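Local structure of multiple antibiotic resistance protein MARR (Escherichia coli, 1JGS) at residues F37-S42 against R67-L72; A46-P51 against L91-T96. The protein represses transcription of the marRAB operon, which is involved in activating antibiotic resistance and oxidative stress genes, by binding DNA at the marO operator. All coordinates share one frame; numbering follows the deposited sequence.

Contact 1: residues F37-S42 against R67-L72; sequences FKVLCS and RMLDRL. With SAL (2-hydroxybenzoic acid), chain C.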
loop_
_atom_site.group_PDB
_atom_site.type_symbol
_atom_site.label_atom_id
_atom_site.label_comp_id
_atom_site.label_asym_id
_atom_site.label_seq_id
_atom_site.Cartn_x
_atom_site.Cartn_y
_atom_site.Cartn_z
ATOM N N PHE A 37 0.568 13.571 0.681
ATOM C CA PHE A 37 -0.723 13.574 1.376
ATOM C C PHE A 37 -0.762 12.496 2.468
ATOM O O PHE A 37 -1.180 12.759 3.599
ATOM C CB PHE A 37 -1.862 13.354 0.380
ATOM C CG PHE A 37 -3.222 13.361 1.006
ATOM C CD1 PHE A 37 -3.592 14.376 1.889
ATOM C CD2 PHE A 37 -4.143 12.365 0.705
ATOM C CE1 PHE A 37 -4.859 14.403 2.467
ATOM C CE2 PHE A 37 -5.417 12.382 1.278
ATOM C CZ PHE A 37 -5.775 13.406 2.164
ATOM N N LYS A 38 -0.304 11.294 2.132
ATOM C CA LYS A 38 -0.267 10.187 3.087
ATOM C C LYS A 38 0.621 10.559 4.286
ATOM O O LYS A 38 0.237 10.359 5.442
ATOM C CB LYS A 38 0.283 8.927 2.409
ATOM C CG LYS A 38 -0.558 8.417 1.246
ATOM C CD LYS A 38 0.136 7.257 0.532
ATOM C CE LYS A 38 -0.721 6.680 -0.593
ATOM N NZ LYS A 38 -1.960 6.024 -0.085
ATOM N N VAL A 39 1.809 11.093 4.017
ATOM C CA VAL A 39 2.689 11.489 5.112
ATOM C C VAL A 39 2.014 12.521 6.013
ATOM O O VAL A 39 2.210 12.494 7.227
ATOM C CB VAL A 39 4.022 12.066 4.591
ATOM C CG1 VAL A 39 4.777 12.764 5.715
ATOM C CG2 VAL A 39 4.875 10.936 4.012
ATOM N N LEU A 40 1.218 13.422 5.438
ATOM C CA LEU A 40 0.536 14.434 6.256
ATOM C C LEU A 40 -0.574 13.817 7.121
ATOM O O LEU A 40 -0.719 14.147 8.298
ATOM C CB LEU A 40 -0.090 15.547 5.395
ATOM C CG LEU A 40 0.755 16.591 4.662
ATOM C CD1 LEU A 40 -0.185 17.627 4.032
ATOM C CD2 LEU A 40 1.713 17.270 5.607
ATOM N N CYS A 41 -1.359 12.927 6.534
ATOM C CA CYS A 41 -2.439 12.302 7.277
ATOM C C CYS A 41 -1.882 11.474 8.428
ATOM O O CYS A 41 -2.474 11.423 9.507
ATOM C CB CYS A 41 -3.271 11.421 6.349
ATOM S SG CYS A 41 -4.111 12.333 5.042
ATOM N N SER A 42 -0.740 10.833 8.199
ATOM C CA SER A 42 -0.111 10.002 9.225
ATOM C C SER A 42 0.473 10.799 10.384
ATOM O O SER A 42 0.409 10.369 11.526
ATOM C CB SER A 42 1.001 9.150 8.612
ATOM O OG SER A 42 0.488 8.289 7.611
ATOM N N ARG A 67 14.084 13.112 2.644
ATOM C CA ARG A 67 13.948 14.087 1.564
ATOM C C ARG A 67 12.507 14.560 1.561
ATOM O O ARG A 67 12.234 15.733 1.375
ATOM C CB ARG A 67 14.297 13.464 0.198
ATOM C CG ARG A 67 15.732 12.975 0.079
ATOM C CD ARG A 67 16.181 12.869 -1.380
ATOM N NE ARG A 67 15.340 11.980 -2.179
ATOM C CZ ARG A 67 15.349 10.653 -2.086
ATOM N NH1 ARG A 67 16.157 10.042 -1.226
ATOM N NH2 ARG A 67 14.548 9.932 -2.857
ATOM N N MET A 68 11.590 13.626 1.772
ATOM C CA MET A 68 10.163 13.933 1.815
ATOM C C MET A 68 9.861 14.948 2.926
ATOM O O MET A 68 9.166 15.948 2.708
ATOM C CB MET A 68 9.364 12.649 2.076
ATOM C CG MET A 68 7.921 12.882 2.503
ATOM S SD MET A 68 6.926 13.556 1.183
ATOM C CE MET A 68 6.317 11.998 0.431
ATOM N N LEU A 69 10.381 14.684 4.121
ATOM C CA LEU A 69 10.132 15.584 5.234
ATOM C C LEU A 69 10.706 16.974 4.936
ATOM O O LEU A 69 10.075 17.995 5.244
ATOM C CB LEU A 69 10.706 14.989 6.524
ATOM C CG LEU A 69 9.941 13.773 7.094
ATOM C CD1 LEU A 69 10.669 13.222 8.316
ATOM C CD2 LEU A 69 8.530 14.188 7.522
ATOM N N ASP A 70 11.880 17.015 4.301
ATOM C CA ASP A 70 12.498 18.297 3.961
ATOM C C ASP A 70 11.639 19.014 2.930
ATOM O O ASP A 70 11.445 20.218 3.023
ATOM C CB ASP A 70 13.916 18.113 3.409
ATOM C CG ASP A 70 14.980 18.010 4.512
ATOM O OD1 ASP A 70 14.663 18.198 5.713
ATOM O OD2 ASP A 70 16.152 17.749 4.164
ATOM N N ARG A 71 11.126 18.295 1.939
ATOM C CA ARG A 71 10.281 18.952 0.949
ATOM C C ARG A 71 9.041 19.515 1.648
ATOM O O ARG A 71 8.607 20.628 1.361
ATOM C CB ARG A 71 9.856 17.972 -0.151
ATOM C CG ARG A 71 8.867 18.535 -1.173
ATOM C CD ARG A 71 9.360 19.853 -1.784
ATOM N NE ARG A 71 10.647 19.728 -2.477
ATOM C CZ ARG A 71 10.818 19.111 -3.642
ATOM N NH1 ARG A 71 9.778 18.552 -4.257
ATOM N NH2 ARG A 71 12.020 19.060 -4.204
ATOM N N LEU A 72 8.469 18.753 2.572
ATOM C CA LEU A 72 7.266 19.222 3.269
ATOM C C LEU A 72 7.543 20.467 4.111
ATOM O O LEU A 72 6.684 21.342 4.235
ATOM C CB LEU A 72 6.680 18.092 4.125
ATOM C CG LEU A 72 6.036 16.983 3.271
ATOM C CD1 LEU A 72 5.625 15.784 4.095
ATOM C CD2 LEU A 72 4.849 17.583 2.557
HETATM C "C1'" SAL C . 8.445 13.997 -2.412
HETATM O "O1'" SAL C . 7.623 14.991 -2.723
HETATM O "O2'" SAL C . 9.566 14.216 -1.872
HETATM C C1 SAL C . 7.951 12.642 -2.743
HETATM C C2 SAL C . 8.767 11.461 -2.445
HETATM C C3 SAL C . 8.303 10.148 -2.760
HETATM C C4 SAL C . 7.051 9.955 -3.369
HETATM C C5 SAL C . 6.161 11.233 -3.698
HETATM C C6 SAL C . 6.667 12.486 -3.362
HETATM O O2 SAL C . 10.008 11.544 -1.853
#
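Val39 reaches from helix 34-46 into the side chains of Met68, Leu69 and Leu72 on helix 62-74. CG1, anti to the backbone N (chi1 167°), meets CD1 of Leu72 at 3.5 Å, the two side chains passing at a slant, and lies more loosely against CD2 of Leu69. CG2, beside the backbone N, touches CG of Met68 at 3.9 Å, the methionine running alongside with an opposite heading. Leu40 adds a lighter touch, its CD2 lying 4.4 Å from CD2 of Leu72.

The short segments run nearly at right angles (83°) with axes 11.2 Å apart, so the short Val39 needs the longer Leu72 and Met68 to fill the distance. Bends at chi2 and chi3 of Met68 bring its CE over the face of the salicylate ring, 3.6 Å from C1, while SD lies near the carboxylate carbon C1'. Trp77 packs on both Leu40 and Leu72, and Gln36 is hydrogen-bonded to this salicylate. Helix 62-74, the recognition helix of the helix-turn-helix in the MarR family, is thereby packed on helix 34-46. No hydrogen bond links the segments: the contact rests on hydrophobic burial, with flexible Met68 joining helix packing to the ligand pocket.

Contact 2: residues A46-P51 against L91-T96; sequences AACITP and LVKLTT. With SAL (2-hydroxybenzoic acid), chain B.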
loop_
_atom_site.group_PDB
_atom_site.type_symbol
_atom_site.label_atom_id
_atom_site.label_comp_id
_atom_site.label_asym_id
_atom_site.label_seq_id
_atom_site.Cartn_x
_atom_site.Cartn_y
_atom_site.Cartn_z
ATOM N N ALA A 46 -1.212 11.107 14.600
ATOM C CA ALA A 46 -0.317 10.928 15.720
ATOM C C ALA A 46 -0.011 12.232 16.471
ATOM O O ALA A 46 0.631 12.193 17.531
ATOM C CB ALA A 46 0.962 10.299 15.225
ATOM N N ALA A 47 -0.464 13.372 15.934
ATOM C CA ALA A 47 -0.219 14.685 16.546
ATOM C C ALA A 47 1.252 15.065 16.405
ATOM O O ALA A 47 1.596 16.090 15.807
ATOM C CB ALA A 47 -0.596 14.668 18.021
ATOM N N CYS A 48 2.102 14.223 16.981
ATOM C CA CYS A 48 3.547 14.382 16.958
ATOM C C CYS A 48 4.144 12.982 16.821
ATOM O O CYS A 48 3.755 12.066 17.543
ATOM C CB CYS A 48 4.053 14.997 18.264
ATOM S SG CYS A 48 3.726 16.749 18.479
ATOM N N ILE A 49 5.094 12.812 15.912
ATOM C CA ILE A 49 5.705 11.505 15.732
ATOM C C ILE A 49 7.149 11.634 15.286
ATOM O O ILE A 49 7.519 12.605 14.610
ATOM C CB ILE A 49 4.939 10.672 14.687
ATOM C CG1 ILE A 49 5.589 9.290 14.547
ATOM C CG2 ILE A 49 4.921 11.414 13.351
ATOM C CD1 ILE A 49 4.830 8.343 13.647
ATOM N N THR A 50 7.965 10.661 15.671
ATOM C CA THR A 50 9.374 10.671 15.289
ATOM C C THR A 50 9.512 10.237 13.827
ATOM O O THR A 50 8.676 9.493 13.300
ATOM C CB THR A 50 10.197 9.722 16.172
ATOM O OG1 THR A 50 9.753 8.373 15.973
ATOM C CG2 THR A 50 10.045 10.102 17.636
ATOM N N PRO A 51 10.556 10.711 13.143
ATOM C CA PRO A 51 10.689 10.296 11.748
ATOM C C PRO A 51 10.800 8.777 11.622
ATOM O O PRO A 51 10.173 8.167 10.739
ATOM C CB PRO A 51 11.938 11.030 11.298
ATOM C CG PRO A 51 11.859 12.308 12.081
ATOM C CD PRO A 51 11.487 11.808 13.458
ATOM N N LEU A 91 10.750 15.429 16.740
ATOM C CA LEU A 91 9.424 14.971 16.386
ATOM C C LEU A 91 9.058 15.870 15.228
ATOM O O LEU A 91 9.655 16.933 15.039
ATOM C CB LEU A 91 8.419 15.199 17.536
ATOM C CG LEU A 91 8.536 14.455 18.880
ATOM C CD1 LEU A 91 7.736 15.205 19.922
ATOM C CD2 LEU A 91 8.032 13.012 18.773
ATOM N N VAL A 92 8.090 15.441 14.441
ATOM C CA VAL A 92 7.643 16.266 13.350
ATOM C C VAL A 92 6.153 16.354 13.536
ATOM O O VAL A 92 5.506 15.373 13.912
ATOM C CB VAL A 92 7.968 15.650 11.969
ATOM C CG1 VAL A 92 9.504 15.578 11.769
ATOM C CG2 VAL A 92 7.338 14.273 11.853
ATOM N N LYS A 93 5.614 17.545 13.319
ATOM C CA LYS A 93 4.184 17.759 13.434
ATOM C C LYS A 93 3.826 18.696 12.303
ATOM O O LYS A 93 4.707 19.317 11.693
ATOM C CB LYS A 93 3.852 18.401 14.780
ATOM C CG LYS A 93 4.324 19.838 14.923
ATOM C CD LYS A 93 4.157 20.315 16.351
ATOM C CE LYS A 93 3.461 21.652 16.402
ATOM N NZ LYS A 93 2.091 21.583 15.807
ATOM N N LEU A 94 2.539 18.807 12.019
ATOM C CA LEU A 94 2.089 19.686 10.963
ATOM C C LEU A 94 2.050 21.120 11.448
ATOM O O LEU A 94 1.797 21.380 12.620
ATOM C CB LEU A 94 0.689 19.296 10.512
ATOM C CG LEU A 94 0.468 17.865 10.002
ATOM C CD1 LEU A 94 -0.896 17.826 9.303
ATOM C CD2 LEU A 94 1.595 17.448 9.020
ATOM N N THR A 95 2.323 22.053 10.547
ATOM C CA THR A 95 2.235 23.460 10.895
ATOM C C THR A 95 0.745 23.764 10.664
ATOM O O THR A 95 0.031 22.928 10.088
ATOM C CB THR A 95 3.089 24.303 9.947
ATOM O OG1 THR A 95 2.678 24.047 8.595
ATOM C CG2 THR A 95 4.562 23.958 10.098
ATOM N N THR A 96 0.267 24.929 11.097
ATOM C CA THR A 96 -1.152 25.274 10.905
ATOM C C THR A 96 -1.546 25.146 9.440
ATOM O O THR A 96 -2.552 24.526 9.110
ATOM C CB THR A 96 -1.474 26.724 11.349
ATOM O OG1 THR A 96 -1.057 26.922 12.703
ATOM C CG2 THR A 96 -2.982 26.983 11.250
HETATM C "C1'" SAL B . 14.871 13.724 10.154
HETATM O "O1'" SAL B . 15.048 14.703 11.033
HETATM O "O2'" SAL B . 14.449 13.962 9.014
HETATM C C1 SAL B . 15.202 12.358 10.613
HETATM C C2 SAL B . 15.034 11.225 9.715
HETATM C C3 SAL B . 15.339 9.907 10.129
HETATM C C4 SAL B . 15.810 9.654 11.415
HETATM C C5 SAL B . 16.004 10.865 12.410
HETATM C C6 SAL B . 15.688 12.140 11.953
HETATM O O2 SAL B . 14.580 11.365 8.442
#
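Ile49 and Val92 are joined by a pair of backbone hydrogen bonds, forming a single antiparallel bridge of the hydrogen-bonded kind. Val92 N donates to Ile49 O over 2.9 Å, and Ile49 N returns a longer bond to Val92 O at 3.3 Å. Both are fairly straight, with angles at hydrogen of 157° and 165°. Ile49 O is also approached by Leu91 CA, a C-H...O contact of 3.5 Å.

Apolar contacts flank the bridge. Ile49 and Val92, beta-branched residues well suited to extended backbone, meet through their CG2 methyls at 4.0 Å, and CG2 of Val92 presses on Ile49 O at 3.2 Å. The leucine fork of Leu91 spreads over the loop: CD1 lies against CB of Cys48, while CD2 crosses to CG2 of Thr50 at 3.7 Å. CG1 of Val92, anti to its carbonyl carbon (chi1 -65°), reaches CG of Pro51. The same proline lays CB and CG over one face of the second salicylate ring, CB 3.5 Å from C2; this salicylate is also hydrogen-bonded to Thr66. CB of Lys93 makes van der Waals contact with Ala47 O.

Side-chain hydrogen bonds come next. Thr50 is the N-cap of helix 51-58, its OG1 accepting from Glu53 N, and Pro51 suits the first turn because its missing N-H is not needed there. Thr95 likewise caps helix 96-118 through Gly98 N. Lys93, bent at chi3 and chi4, turns to its own strand, where NZ donates to Leu94 O at 3.2 Å.

The loop between helices 34-46 and 51-58 thus adds one bridge to strand 90-94, whose Leu91 and Lys93 bond with Leu81 and Glu79 of strand 78-82. In this winged helix-turn-helix domain it ties the base of the beta wing to the helical part, where Val92 and Leu94 also pack on Ile43 of helix 34-46.

From the N terminus, the chain enters contact 1 on helix 34-46, then leaves that helix through the 46-51 loop of contact 2. It turns through helix 51-58 into helix 62-74, where 67-72 closes contact 1 around 24 intervening residues. Strands 78-82 and 90-94 follow, and 91-96 closes contact 2 over a 39-residue span. The segments alternate, so the two closures cross rather than nest. They also touch directly: Leu40 CD2 packs on Leu94 CD2 at 3.4 Å and Leu69 CD1 on Pro51 CB at 3.9 Å. Contact 1 packs helix 62-74 on helix 34-46; contact 2 ties the interhelical loop to the wing strand, with a salicylate beside each.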